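Local coordinates for peptide methionine sulfoxide reductase msrA/msrB (Neisseria meningitidis, PDB 3BQG), which probably catalyses, through its MsrA domain, the thiol-dependent reduction of methionine sulfoxide in peptides back to methionine, at residues 24-38 with 51-65. The protein carries 1 engineered substitution. Sequence-based numbering, arbitrary orientation.
Sequences DGVVDAVSGYANGNT and TGHAETVKVTYDADK
Strands 26-34 and 54-62 run antiparallel, their axes 158° apart, with D28, V30, G32 and A34 in hydrogen-bonded pairs with T60, K58, T56 and A54. Near one end V27 and D28 both face T60, a classic beta bulge: T60 O takes a bond from V27 N at 2.9 Å and a weak one from D28 N. The bulge turns V27 so that its CG2 presses on the methyl CG2 of T60, a tight 3.4 Å. Beyond it G25, whose phi of 121° suits a residue lacking CB, offers its carbonyl to D62 N and leaves room for the chain of K65.

On one face branched and small apolar groups meet, V26 CG1 on V59 CG1 and A29 CB on V57 CG1, each at 4.0 Å; helix 14-21 covers these valines through L16 and F20. The face of V30, A34, T56 and K58 mixes aliphatic and polar groups. K58 leaves the backbone extended, then bends at chi3 (70°) and chi4, laying its CE alongside V30 CB, while T56 turns OG1 back to A54 O, which already accepts from A34 N. A34 is small enough to sit against that hydroxyl.

Past the strands, G36 CA lies over one face of the H53 ring in a CH-pi contact; glycine suits this place because a CB would run into the ring. H53 NE2 and T38 OG1 share a hydrogen bond of 3.3 Å, and T38 O lies at the ring edge. N37 N bonds to T51 O, tying the two loops together beyond the strand ends.

These are neighbouring strands of the central mixed sheet, joined through helix 43-48 in the alpha/beta fold of MsrA enzymes; E55, bonded to Q94 and to the backbone of F13, brings the pair to the loop next to C12, the residue oxidised to sulfenic acid.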
# COMPACT_ATOMS: atom_id res chain seq x y z
N ASP A 24 6.44 6.82 -12.81
CA ASP A 24 7.86 6.96 -13.15
C ASP A 24 8.65 7.21 -11.86
O ASP A 24 8.38 8.17 -11.14
CB ASP A 24 8.05 8.13 -14.13
CG ASP A 24 9.51 8.36 -14.51
OD1 ASP A 24 10.19 7.38 -14.89
OD2 ASP A 24 9.97 9.52 -14.43
N GLY A 25 9.60 6.33 -11.57
CA GLY A 25 10.38 6.47 -10.35
C GLY A 25 10.21 5.22 -9.51
O GLY A 25 11.01 4.91 -8.64
N VAL A 26 9.12 4.50 -9.77
CA VAL A 26 8.85 3.25 -9.07
C VAL A 26 9.45 2.15 -9.92
O VAL A 26 9.00 1.91 -11.04
CB VAL A 26 7.34 3.02 -8.91
CG1 VAL A 26 7.08 1.63 -8.33
CG2 VAL A 26 6.75 4.08 -8.00
N VAL A 27 10.47 1.49 -9.39
CA VAL A 27 11.15 0.44 -10.13
C VAL A 27 10.60 -0.96 -9.88
O VAL A 27 10.90 -1.88 -10.63
CB VAL A 27 12.67 0.49 -9.84
CG1 VAL A 27 13.22 1.83 -10.30
CG2 VAL A 27 12.93 0.31 -8.36
N ASP A 28 9.79 -1.12 -8.83
CA ASP A 28 9.19 -2.41 -8.53
C ASP A 28 8.05 -2.25 -7.52
O ASP A 28 8.07 -1.34 -6.70
CB ASP A 28 10.25 -3.37 -7.95
CG ASP A 28 9.84 -4.83 -8.04
OD1 ASP A 28 10.50 -5.67 -7.40
OD2 ASP A 28 8.86 -5.16 -8.76
N ALA A 29 7.06 -3.13 -7.62
CA ALA A 29 5.92 -3.13 -6.72
C ALA A 29 5.50 -4.58 -6.56
O ALA A 29 5.01 -5.20 -7.51
CB ALA A 29 4.77 -2.30 -7.30
N VAL A 30 5.72 -5.12 -5.37
CA VAL A 30 5.41 -6.51 -5.06
C VAL A 30 4.27 -6.65 -4.05
O VAL A 30 4.33 -6.10 -2.96
CB VAL A 30 6.66 -7.22 -4.48
CG1 VAL A 30 6.33 -8.65 -4.08
CG2 VAL A 30 7.78 -7.21 -5.52
N SER A 31 3.23 -7.39 -4.43
CA SER A 31 2.10 -7.60 -3.54
C SER A 31 2.43 -8.70 -2.54
O SER A 31 3.09 -9.68 -2.87
CB SER A 31 0.84 -7.98 -4.34
OG SER A 31 0.34 -6.87 -5.07
N GLY A 32 1.95 -8.53 -1.31
CA GLY A 32 2.22 -9.51 -0.27
C GLY A 32 1.34 -9.34 0.96
O GLY A 32 0.39 -8.56 0.95
N TYR A 33 1.69 -10.07 2.02
CA TYR A 33 0.94 -10.06 3.27
C TYR A 33 1.85 -9.53 4.37
O TYR A 33 2.92 -10.10 4.63
CB TYR A 33 0.50 -11.49 3.58
CG TYR A 33 -0.07 -12.18 2.36
CD1 TYR A 33 -1.29 -11.78 1.82
CD2 TYR A 33 0.63 -13.22 1.72
CE1 TYR A 33 -1.81 -12.39 0.68
CE2 TYR A 33 0.12 -13.83 0.57
CZ TYR A 33 -1.10 -13.41 0.06
OH TYR A 33 -1.63 -14.00 -1.05
N ALA A 34 1.43 -8.47 5.04
CA ALA A 34 2.26 -7.86 6.08
C ALA A 34 1.65 -7.76 7.46
O ALA A 34 0.44 -7.70 7.63
CB ALA A 34 2.68 -6.46 5.62
N ASN A 35 2.54 -7.71 8.45
CA ASN A 35 2.18 -7.57 9.86
C ASN A 35 1.06 -8.48 10.32
O ASN A 35 0.06 -8.04 10.88
CB ASN A 35 1.82 -6.10 10.15
CG ASN A 35 3.05 -5.19 10.16
OD1 ASN A 35 4.13 -5.57 9.69
ND2 ASN A 35 2.88 -3.98 10.67
N GLY A 36 1.23 -9.78 10.06
CA GLY A 36 0.25 -10.75 10.49
C GLY A 36 0.82 -11.46 11.71
O GLY A 36 1.87 -11.08 12.22
N ASN A 37 0.14 -12.51 12.15
CA ASN A 37 0.57 -13.24 13.33
C ASN A 37 1.35 -14.50 13.00
O ASN A 37 1.89 -15.16 13.89
CB ASN A 37 -0.65 -13.61 14.16
CG ASN A 37 -1.42 -12.39 14.63
OD1 ASN A 37 -2.65 -12.41 14.71
ND2 ASN A 37 -0.70 -11.33 14.97
N THR A 38 1.43 -14.83 11.71
CA THR A 38 2.14 -16.03 11.30
C THR A 38 3.16 -15.75 10.21
O THR A 38 3.16 -14.68 9.60
CB THR A 38 1.16 -17.09 10.77
OG1 THR A 38 0.61 -16.64 9.52
CG2 THR A 38 0.02 -17.29 11.74
N THR A 51 -5.15 -15.03 9.84
CA THR A 51 -3.77 -14.87 10.26
C THR A 51 -3.48 -13.42 10.66
O THR A 51 -2.48 -13.13 11.32
CB THR A 51 -2.80 -15.31 9.15
OG1 THR A 51 -3.09 -14.60 7.95
CG2 THR A 51 -2.91 -16.81 8.90
N GLY A 52 -4.37 -12.50 10.25
CA GLY A 52 -4.23 -11.09 10.61
C GLY A 52 -3.39 -10.18 9.72
O GLY A 52 -3.25 -9.00 10.02
N HIS A 53 -2.84 -10.73 8.64
CA HIS A 53 -2.01 -9.95 7.72
C HIS A 53 -2.82 -8.95 6.91
O HIS A 53 -4.00 -9.16 6.65
CB HIS A 53 -1.31 -10.89 6.72
CG HIS A 53 -0.40 -11.88 7.36
ND1 HIS A 53 0.97 -11.70 7.44
CD2 HIS A 53 -0.66 -13.07 7.96
CE1 HIS A 53 1.51 -12.74 8.06
NE2 HIS A 53 0.54 -13.58 8.38
N ALA A 54 -2.17 -7.88 6.50
CA ALA A 54 -2.81 -6.86 5.68
C ALA A 54 -2.30 -7.03 4.25
O ALA A 54 -1.11 -7.30 4.05
CB ALA A 54 -2.44 -5.48 6.19
N GLU A 55 -3.19 -6.90 3.26
CA GLU A 55 -2.73 -7.01 1.89
C GLU A 55 -1.90 -5.74 1.71
O GLU A 55 -2.38 -4.62 1.92
CB GLU A 55 -3.91 -7.09 0.92
CG GLU A 55 -4.41 -8.53 0.80
CD GLU A 55 -5.53 -8.71 -0.19
OE1 GLU A 55 -5.55 -7.99 -1.22
OE2 GLU A 55 -6.39 -9.59 0.04
N THR A 56 -0.64 -5.93 1.37
CA THR A 56 0.31 -4.84 1.26
C THR A 56 1.12 -4.88 -0.03
O THR A 56 1.30 -5.94 -0.63
CB THR A 56 1.29 -4.90 2.47
OG1 THR A 56 0.54 -4.87 3.69
CG2 THR A 56 2.28 -3.74 2.45
N VAL A 57 1.59 -3.72 -0.46
CA VAL A 57 2.40 -3.63 -1.67
C VAL A 57 3.75 -3.05 -1.26
O VAL A 57 3.82 -1.94 -0.74
CB VAL A 57 1.75 -2.71 -2.73
CG1 VAL A 57 2.68 -2.57 -3.92
CG2 VAL A 57 0.41 -3.28 -3.18
N LYS A 58 4.81 -3.83 -1.48
CA LYS A 58 6.16 -3.39 -1.17
C LYS A 58 6.61 -2.56 -2.37
O LYS A 58 6.81 -3.09 -3.46
CB LYS A 58 7.08 -4.61 -0.99
CG LYS A 58 8.56 -4.27 -0.76
CD LYS A 58 9.39 -5.54 -0.54
CE LYS A 58 9.55 -6.37 -1.80
NZ LYS A 58 10.52 -5.78 -2.79
N VAL A 59 6.75 -1.25 -2.16
CA VAL A 59 7.14 -0.35 -3.23
C VAL A 59 8.61 0.06 -3.18
O VAL A 59 9.08 0.58 -2.18
CB VAL A 59 6.29 0.94 -3.20
CG1 VAL A 59 6.69 1.88 -4.35
CG2 VAL A 59 4.81 0.59 -3.29
N THR A 60 9.32 -0.20 -4.27
CA THR A 60 10.73 0.15 -4.38
C THR A 60 10.79 1.31 -5.37
O THR A 60 10.31 1.19 -6.50
CB THR A 60 11.58 -1.02 -4.91
OG1 THR A 60 11.49 -2.12 -4.00
CG2 THR A 60 13.04 -0.61 -5.07
N TYR A 61 11.36 2.43 -4.95
CA TYR A 61 11.44 3.59 -5.81
C TYR A 61 12.84 4.16 -5.95
O TYR A 61 13.73 3.87 -5.14
CB TYR A 61 10.48 4.67 -5.31
CG TYR A 61 10.71 5.10 -3.87
CD1 TYR A 61 11.41 6.27 -3.56
CD2 TYR A 61 10.23 4.32 -2.81
CE1 TYR A 61 11.63 6.65 -2.24
CE2 TYR A 61 10.44 4.69 -1.49
CZ TYR A 61 11.14 5.86 -1.20
OH TYR A 61 11.35 6.23 0.11
N ASP A 62 13.04 4.96 -6.99
CA ASP A 62 14.32 5.60 -7.26
C ASP A 62 14.42 6.80 -6.33
O ASP A 62 13.74 7.81 -6.53
CB ASP A 62 14.37 6.07 -8.72
CG ASP A 62 15.74 6.60 -9.11
OD1 ASP A 62 16.35 7.33 -8.30
OD2 ASP A 62 16.19 6.30 -10.24
N ALA A 63 15.27 6.68 -5.31
CA ALA A 63 15.45 7.74 -4.33
C ALA A 63 15.85 9.08 -4.95
O ALA A 63 15.67 10.13 -4.34
CB ALA A 63 16.49 7.31 -3.30
N ASP A 64 16.39 9.04 -6.17
CA ASP A 64 16.79 10.27 -6.84
C ASP A 64 15.66 10.91 -7.64
O ASP A 64 15.79 12.04 -8.12
CB ASP A 64 18.00 10.02 -7.74
CG ASP A 64 19.27 9.78 -6.95
OD1 ASP A 64 19.51 10.53 -5.99
OD2 ASP A 64 20.04 8.85 -7.30
N LYS A 65 14.55 10.20 -7.80
CA LYS A 65 13.41 10.73 -8.53
C LYS A 65 12.26 11.06 -7.59
O LYS A 65 11.64 12.12 -7.69
CB LYS A 65 12.89 9.73 -9.57
CG LYS A 65 13.73 9.56 -10.81
CD LYS A 65 12.90 8.87 -11.88
CE LYS A 65 13.71 8.56 -13.13
NZ LYS A 65 14.76 7.55 -12.85